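Local coordinates for malonyl CoA-acyl carrier protein transacylase (Synechocystis sp. PCC 6803 substr. Kazusa, PDB 4RR5), which catalyses the transfer of the malonyl group from malonyl-CoA to holo acyl carrier protein, supplying malonyl-ACP for fatty acid biosynthesis, at residues Met125-Lys130 and Gln156-Gly161; Asn150-Glu155 and Thr269-Arg274. All coordinates share one frame; numbering follows the deposited sequence.

Contact 1 (Met125-Lys130 and Gln156-Gly161)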
ATOM      1  N   MET A 125      -9.036  -9.126  -9.719  1.00 45.36           N
ATOM      2  CA  MET A 125      -9.621  -7.993  -9.006  1.00 38.00           C
ATOM      3  C   MET A 125     -10.063  -6.886  -9.965  1.00 38.43           C
ATOM      4  O   MET A 125      -9.432  -6.665 -11.000  1.00 39.90           O
ATOM      5  CB  MET A 125      -8.624  -7.416  -7.998  1.00 36.77           C
ATOM      6  CG  MET A 125      -7.849  -8.456  -7.203  1.00 36.14           C
ATOM      7  SD  MET A 125      -6.545  -7.665  -6.253  1.00 30.20           S
ATOM      8  CE  MET A 125      -7.496  -6.918  -4.932  1.00 24.78           C
ATOM      9  N   ALA A 126     -11.137  -6.183  -9.605  1.00 37.68           N
ATOM     10  CA  ALA A 126     -11.614  -5.034 -10.374  1.00 41.01           C
ATOM     11  C   ALA A 126     -11.939  -3.855  -9.472  1.00 40.88           C
ATOM     12  O   ALA A 126     -12.354  -4.035  -8.327  1.00 41.95           O
ATOM     13  CB  ALA A 126     -12.843  -5.404 -11.198  1.00 41.33           C
ATOM     14  N   ALA A 127     -11.763  -2.645  -9.990  1.00 38.38           N
ATOM     15  CA  ALA A 127     -12.113  -1.451  -9.232  1.00 40.46           C
ATOM     16  C   ALA A 127     -13.432  -0.879  -9.742  1.00 44.08           C
ATOM     17  O   ALA A 127     -13.773  -1.024 -10.912  1.00 42.09           O
ATOM     18  CB  ALA A 127     -11.010  -0.415  -9.315  1.00 37.82           C
ATOM     19  N   LEU A 128     -14.173  -0.235  -8.852  1.00 37.63           N
ATOM     20  CA  LEU A 128     -15.477   0.295  -9.199  1.00 36.90           C
ATOM     21  C   LEU A 128     -15.527   1.742  -8.785  1.00 41.25           C
ATOM     22  O   LEU A 128     -15.301   2.067  -7.624  1.00 41.33           O
ATOM     23  CB  LEU A 128     -16.595  -0.502  -8.521  1.00 37.90           C
ATOM     24  CG  LEU A 128     -16.740  -1.958  -8.955  1.00 35.88           C
ATOM     25  CD1 LEU A 128     -17.565  -2.749  -7.966  1.00 38.99           C
ATOM     26  CD2 LEU A 128     -17.386  -2.007 -10.306  1.00 43.64           C
ATOM     27  N   MET A 129     -15.788   2.625  -9.738  1.00 47.82           N
ATOM     28  CA  MET A 129     -15.833   4.035  -9.407  1.00 49.43           C
ATOM     29  C   MET A 129     -17.251   4.519  -9.635  1.00 51.33           C
ATOM     30  O   MET A 129     -17.830   4.274 -10.690  1.00 56.40           O
ATOM     31  CB  MET A 129     -14.823   4.847 -10.234  1.00 56.41           C
ATOM     32  CG  MET A 129     -15.106   6.357 -10.184  1.00 69.29           C
ATOM     33  SD  MET A 129     -13.822   7.505 -10.754  1.00 98.12           S
ATOM     34  CE  MET A 129     -14.527   9.067 -10.199  1.00 67.21           C
ATOM     35  N   LYS A 130     -17.801   5.176  -8.618  1.00 47.61           N
ATOM     36  CA  LYS A 130     -19.143   5.736  -8.668  1.00 56.44           C
ATOM     37  C   LYS A 130     -20.203   4.647  -8.872  1.00 55.10           C
ATOM     38  O   LYS A 130     -20.760   4.502  -9.961  1.00 59.06           O
ATOM     39  CB  LYS A 130     -19.238   6.794  -9.775  1.00 58.18           C
ATOM     40  CG  LYS A 130     -19.579   8.189  -9.274  1.00 56.10           C
ATOM     41  CD  LYS A 130     -18.343   8.921  -8.797  1.00 60.93           C
ATOM     42  CE  LYS A 130     -18.712  10.219  -8.102  1.00 62.17           C
ATOM     43  NZ  LYS A 130     -19.394   9.969  -6.802  1.00 63.37           N
ATOM     44  N   GLN A 156     -15.357   4.843  -4.462  1.00 48.20           N
ATOM     45  CA  GLN A 156     -14.507   3.793  -5.013  1.00 42.41           C
ATOM     46  C   GLN A 156     -14.185   2.619  -4.089  1.00 41.66           C
ATOM     47  O   GLN A 156     -13.761   2.798  -2.935  1.00 34.75           O
ATOM     48  CB  GLN A 156     -13.186   4.386  -5.487  1.00 35.30           C
ATOM     49  CG  GLN A 156     -12.310   3.321  -6.088  1.00 39.03           C
ATOM     50  CD  GLN A 156     -10.930   3.813  -6.388  1.00 49.13           C
ATOM     51  OE1 GLN A 156     -10.734   4.998  -6.692  1.00 49.00           O
ATOM     52  NE2 GLN A 156      -9.950   2.912  -6.301  1.00 37.29           N
ATOM     53  N   VAL A 157     -14.368   1.415  -4.632  1.00 34.21           N
ATOM     54  CA  VAL A 157     -13.918   0.196  -3.987  1.00 33.99           C
ATOM     55  C   VAL A 157     -13.180  -0.678  -4.972  1.00 31.53           C
ATOM     56  O   VAL A 157     -13.161  -0.413  -6.166  1.00 34.11           O
ATOM     57  CB  VAL A 157     -15.078  -0.630  -3.412  1.00 35.32           C
ATOM     58  CG1 VAL A 157     -15.844   0.173  -2.350  1.00 28.63           C
ATOM     59  CG2 VAL A 157     -15.983  -1.132  -4.549  1.00 32.70           C
ATOM     60  N   VAL A 158     -12.578  -1.732  -4.448  1.00 32.64           N
ATOM     61  CA  VAL A 158     -12.013  -2.784  -5.266  1.00 28.72           C
ATOM     62  C   VAL A 158     -12.568  -4.115  -4.796  1.00 27.09           C
ATOM     63  O   VAL A 158     -12.520  -4.420  -3.613  1.00 29.71           O
ATOM     64  CB  VAL A 158     -10.493  -2.788  -5.187  1.00 29.93           C
ATOM     65  CG1 VAL A 158      -9.937  -4.103  -5.705  1.00 27.32           C
ATOM     66  CG2 VAL A 158      -9.935  -1.591  -5.959  1.00 28.18           C
ATOM     67  N   ILE A 159     -13.127  -4.894  -5.711  1.00 29.84           N
ATOM     68  CA  ILE A 159     -13.592  -6.229  -5.361  1.00 31.99           C
ATOM     69  C   ILE A 159     -12.571  -7.265  -5.817  1.00 31.09           C
ATOM     70  O   ILE A 159     -11.740  -6.983  -6.674  1.00 28.57           O
ATOM     71  CB  ILE A 159     -14.969  -6.544  -5.970  1.00 33.50           C
ATOM     72  CG1 ILE A 159     -14.959  -6.357  -7.483  1.00 32.83           C
ATOM     73  CG2 ILE A 159     -16.039  -5.671  -5.345  1.00 30.84           C
ATOM     74  CD1 ILE A 159     -16.281  -6.698  -8.101  1.00 44.89           C
ATOM     75  N   SER A 160     -12.629  -8.452  -5.223  1.00 28.06           N
ATOM     76  CA  SER A 160     -11.616  -9.474  -5.449  1.00 34.44           C
ATOM     77  C   SER A 160     -12.254 -10.853  -5.497  1.00 41.55           C
ATOM     78  O   SER A 160     -13.229 -11.111  -4.795  1.00 39.14           O
ATOM     79  CB  SER A 160     -10.548  -9.427  -4.347  1.00 33.54           C
ATOM     80  OG  SER A 160      -9.502 -10.363  -4.565  1.00 26.58           O
ATOM     81  N   GLY A 161     -11.710 -11.744  -6.320  1.00 43.88           N
ATOM     82  CA  GLY A 161     -12.217 -13.102  -6.355  1.00 44.70           C
ATOM     83  C   GLY A 161     -12.009 -13.828  -7.665  1.00 45.64           C
ATOM     84  O   GLY A 161     -11.070 -13.534  -8.417  1.00 43.48           O
TER

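Contact 2 (Asn150-Glu155 and Thr269-Arg274)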
ATOM      1  N   ASN A 150     -10.603  -3.671  -1.304  1.00 25.71           N
ATOM      2  CA  ASN A 150     -10.275  -2.320  -0.888  1.00 26.79           C
ATOM      3  C   ASN A 150     -11.550  -1.563  -0.635  1.00 30.73           C
ATOM      4  O   ASN A 150     -12.483  -1.635  -1.443  1.00 27.36           O
ATOM      5  CB  ASN A 150      -9.477  -1.550  -1.948  1.00 26.09           C
ATOM      6  CG  ASN A 150      -8.130  -2.157  -2.247  1.00 24.54           C
ATOM      7  OD1 ASN A 150      -7.731  -3.173  -1.663  1.00 29.73           O
ATOM      8  ND2 ASN A 150      -7.422  -1.551  -3.197  1.00 24.63           N
ATOM      9  N   ASP A 151     -11.587  -0.825   0.469  1.00 27.54           N
ATOM     10  CA  ASP A 151     -12.582   0.220   0.624  1.00 26.01           C
ATOM     11  C   ASP A 151     -11.830   1.539   0.627  1.00 26.41           C
ATOM     12  O   ASP A 151     -11.269   1.948   1.644  1.00 29.64           O
ATOM     13  CB  ASP A 151     -13.391   0.026   1.900  1.00 26.92           C
ATOM     14  CG  ASP A 151     -14.307   1.196   2.194  1.00 31.60           C
ATOM     15  OD1 ASP A 151     -14.807   1.829   1.249  1.00 35.82           O
ATOM     16  OD2 ASP A 151     -14.529   1.491   3.381  1.00 35.35           O
ATOM     17  N   ASN A 152     -11.816   2.205  -0.519  1.00 27.66           N
ATOM     18  CA  ASN A 152     -10.900   3.318  -0.736  1.00 27.79           C
ATOM     19  C   ASN A 152     -11.490   4.721  -0.532  1.00 29.20           C
ATOM     20  O   ASN A 152     -10.910   5.547   0.171  1.00 33.43           O
ATOM     21  CB  ASN A 152     -10.315   3.200  -2.141  1.00 29.40           C
ATOM     22  CG  ASN A 152      -9.341   2.048  -2.265  1.00 25.29           C
ATOM     23  OD1 ASN A 152      -8.639   1.714  -1.307  1.00 21.51           O
ATOM     24  ND2 ASN A 152      -9.292   1.428  -3.452  1.00 27.55           N
ATOM     25  N   SER A 153     -12.624   4.995  -1.162  1.00 36.76           N
ATOM     26  CA  SER A 153     -13.343   6.255  -0.970  1.00 38.03           C
ATOM     27  C   SER A 153     -14.816   5.959  -1.180  1.00 38.68           C
ATOM     28  O   SER A 153     -15.149   4.941  -1.787  1.00 38.59           O
ATOM     29  CB  SER A 153     -12.854   7.348  -1.941  1.00 37.12           C
ATOM     30  OG  SER A 153     -13.258   7.105  -3.281  1.00 34.18           O
ATOM     31  N   PRO A 154     -15.705   6.825  -0.665  1.00 44.66           N
ATOM     32  CA  PRO A 154     -17.143   6.649  -0.909  1.00 45.66           C
ATOM     33  C   PRO A 154     -17.486   6.355  -2.376  1.00 46.38           C
ATOM     34  O   PRO A 154     -18.440   5.630  -2.674  1.00 54.98           O
ATOM     35  CB  PRO A 154     -17.720   7.989  -0.459  1.00 43.71           C
ATOM     36  CG  PRO A 154     -16.829   8.380   0.690  1.00 44.48           C
ATOM     37  CD  PRO A 154     -15.447   7.873   0.339  1.00 42.83           C
ATOM     38  N   GLU A 155     -16.683   6.885  -3.285  1.00 45.20           N
ATOM     39  CA  GLU A 155     -16.916   6.700  -4.705  1.00 48.92           C
ATOM     40  C   GLU A 155     -16.256   5.435  -5.243  1.00 46.62           C
ATOM     41  O   GLU A 155     -16.547   5.003  -6.363  1.00 48.29           O
ATOM     42  CB  GLU A 155     -16.394   7.909  -5.488  1.00 53.39           C
ATOM     43  CG  GLU A 155     -16.661   9.255  -4.837  1.00 57.55           C
ATOM     44  CD  GLU A 155     -16.346  10.402  -5.772  1.00 65.51           C
ATOM     45  OE1 GLU A 155     -15.735  10.143  -6.834  1.00 67.20           O
ATOM     46  OE2 GLU A 155     -16.708  11.558  -5.457  1.00 63.96           O
ATOM     47  N   THR A 269      -3.793  10.826  -2.242  1.00 33.01           N
ATOM     48  CA  THR A 269      -4.301  12.183  -2.031  1.00 33.54           C
ATOM     49  C   THR A 269      -5.559  12.389  -2.877  1.00 32.47           C
ATOM     50  O   THR A 269      -6.471  13.104  -2.474  1.00 32.65           O
ATOM     51  CB  THR A 269      -3.271  13.273  -2.391  1.00 26.88           C
ATOM     52  OG1 THR A 269      -2.759  13.025  -3.703  1.00 24.72           O
ATOM     53  CG2 THR A 269      -2.134  13.318  -1.380  1.00 25.47           C
ATOM     54  N   GLY A 270      -5.588  11.768  -4.055  1.00 32.21           N
ATOM     55  CA  GLY A 270      -6.781  11.737  -4.882  1.00 29.87           C
ATOM     56  C   GLY A 270      -7.957  11.168  -4.102  1.00 36.72           C
ATOM     57  O   GLY A 270      -9.046  11.757  -4.082  1.00 40.53           O
ATOM     58  N   LEU A 271      -7.734  10.031  -3.446  1.00 32.74           N
ATOM     59  CA  LEU A 271      -8.743   9.430  -2.582  1.00 29.21           C
ATOM     60  C   LEU A 271      -9.125  10.394  -1.465  1.00 35.38           C
ATOM     61  O   LEU A 271     -10.305  10.611  -1.203  1.00 35.33           O
ATOM     62  CB  LEU A 271      -8.245   8.105  -1.995  1.00 27.91           C
ATOM     63  CG  LEU A 271      -8.142   6.956  -2.998  1.00 28.01           C
ATOM     64  CD1 LEU A 271      -7.514   5.740  -2.376  1.00 22.77           C
ATOM     65  CD2 LEU A 271      -9.513   6.623  -3.528  1.00 32.47           C
ATOM     66  N   CYS A 272      -8.126  10.983  -0.819  1.00 35.23           N
ATOM     67  CA  CYS A 272      -8.388  11.881   0.302  1.00 38.01           C
ATOM     68  C   CYS A 272      -9.225  13.108  -0.073  1.00 41.94           C
ATOM     69  O   CYS A 272      -9.958  13.650   0.766  1.00 44.09           O
ATOM     70  CB  CYS A 272      -7.085  12.351   0.931  1.00 33.27           C
ATOM     71  SG  CYS A 272      -7.336  12.921   2.623  1.00 29.97           S
ATOM     72  N   LYS A 273      -9.106  13.541  -1.323  1.00 38.80           N
ATOM     73  CA  LYS A 273      -9.871  14.676  -1.815  1.00 43.50           C
ATOM     74  C   LYS A 273     -11.348  14.450  -1.551  1.00 47.13           C
ATOM     75  O   LYS A 273     -12.000  15.230  -0.856  1.00 46.99           O
ATOM     76  CB  LYS A 273      -9.630  14.891  -3.310  1.00 38.45           C
ATOM     77  CG  LYS A 273      -8.347  15.640  -3.631  1.00 37.75           C
ATOM     78  CD  LYS A 273      -8.295  16.011  -5.107  1.00 38.86           C
ATOM     79  CE  LYS A 273      -6.967  16.678  -5.459  1.00 33.73           C
ATOM     80  NZ  LYS A 273      -6.991  17.214  -6.841  1.00 38.53           N
ATOM     81  N   ARG A 274     -11.848  13.340  -2.078  1.00 49.85           N
ATOM     82  CA  ARG A 274     -13.261  13.009  -2.006  1.00 45.10           C
ATOM     83  C   ARG A 274     -13.632  12.226  -0.750  1.00 47.22           C
ATOM     84  O   ARG A 274     -14.611  11.476  -0.768  1.00 54.93           O
ATOM     85  CB  ARG A 274     -13.655  12.217  -3.252  1.00 45.34           C
ATOM     86  CG  ARG A 274     -13.265  12.923  -4.543  1.00 49.26           C
ATOM     87  CD  ARG A 274     -13.371  12.030  -5.771  1.00 47.89           C
ATOM     88  NE  ARG A 274     -13.025  12.789  -6.965  1.00 54.84           N
ATOM     89  CZ  ARG A 274     -13.909  13.384  -7.761  1.00 59.16           C
ATOM     90  NH1 ARG A 274     -15.210  13.282  -7.505  1.00 59.01           N
ATOM     91  NH2 ARG A 274     -13.492  14.072  -8.822  1.00 50.99           N
TER

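Contact 1 (Met125-Lys130 and Gln156-Gly161)
Residues Met125-Met129 and Gln156-Gly161 run antiparallel, their axes 156° apart in direction, and Ala126 with Ile159 and Leu128 with Val157 form the hydrogen-bonded pairs. Each of these pairs closes two backbone bonds; in the first, Ile159 N reaches Ala126 O at 2.9 Å with the donor nearly in line with the carbonyl, and in the second Leu128 N meets Val157 O, also at 2.9 Å. Between them the non-hydrogen-bonded pair Ala127-Val158 brings the chains closer, and the small Ala127 suits its place, its CB resting on Val158 CG2 at 3.7 Å. This is the central part of the mixed sheet in the smaller, ferredoxin-like lobe of the FabD-type acyltransferase, and its two faces differ. On the face toward helix 163-171, Leu128 CD1 slants across to Ile159 CD1 at 4.2 Å and also meets Val157 CG2, branched apolar chains that suit a buried sheet-helix interface. The other face carries Met125, near His188, an active-site residue by similarity. The chain of Met125 bends at chi3 (75°), which brings CE over Val158 CG1 at 3.8 Å, while CG lies against Ser160 OG, a hydroxyl hydrogen-bonded to the carbonyl of Phe187. Exchanging Met125 for an alanine would probably open a gap beside Val158 and Ser160, removing the methyl and CG that cover them. Ser160 is small enough to sit under that thioether chain.

Contact 2 (Asn150-Glu155 and Thr269-Arg274)
Apolar packing joins the two segments through Leu271, whose forked end meets the strand: CD1 and CD2 both touch Asn152 CB, and CD2 also lies 3.8 Å from Ser153 CB. Leucine suits this place because its two methyls can span neighbouring residues, and Trp244 and Gln156 add to its surroundings. The amide of Asn152 is engaged in another direction, its OD1 hydrogen-bonded to His87, the residue before Ser88, which is the nucleophile by similarity. Asn152 and Ser153 together face Gln156 in a classic beta bulge at the end of strand 146-153, where the chain turns through Pro154 and Glu155 into strand 156-161; helix 267-273, from the larger part of the acyltransferase fold, ends against this turn. Within the turn, Ser153 OG accepts a weak hydrogen bond from Glu155 N. The ionic part lies nearer the surface. Arg274 NH1 donates to Glu155 OE2 at 3.1 Å, nearly straight at 162°; the oxygen accepts through its syn lone pair and lies in the guanidinium plane; the bond to OE1 is weak. The carboxylate and guanidinium planes stand 65° apart, and both bonds come from NH1 rather than from a two-nitrogen, side-by-side pairing. With CG anti to the carbonyl carbon (chi1 -53°) and the chain extended from there to NE, Arg274 crosses Glu155 at about a right angle, its CD 3.2 Å from Glu155 OE1. A long arginine suits this span. Pro154 CD rests 3.9 Å from Arg274 O.

The centres of contacts 1 and 2 lie 12 Å apart, and the two share the mixed sheet in which strands 156-161 and 146-153 are neighbours. Along the chain their segments alternate: 125-130, 150-155, 156-161, then 269-274 after a long interval. Contact 1 thus holds strands within the sheet, whereas contact 2 ties the end of one of them to helix 267-273. They meet directly where Val158 N probably bonds Asn150 O, and where Lys130 makes a long, weak ion pair with Glu155. Contact 2 alone reaches across, joining the mixed sheet of the smaller lobe to the helix that leads into the parallel sheet of the larger one; the Ser88 and His188 region, catalytic by similarity, lies nearby.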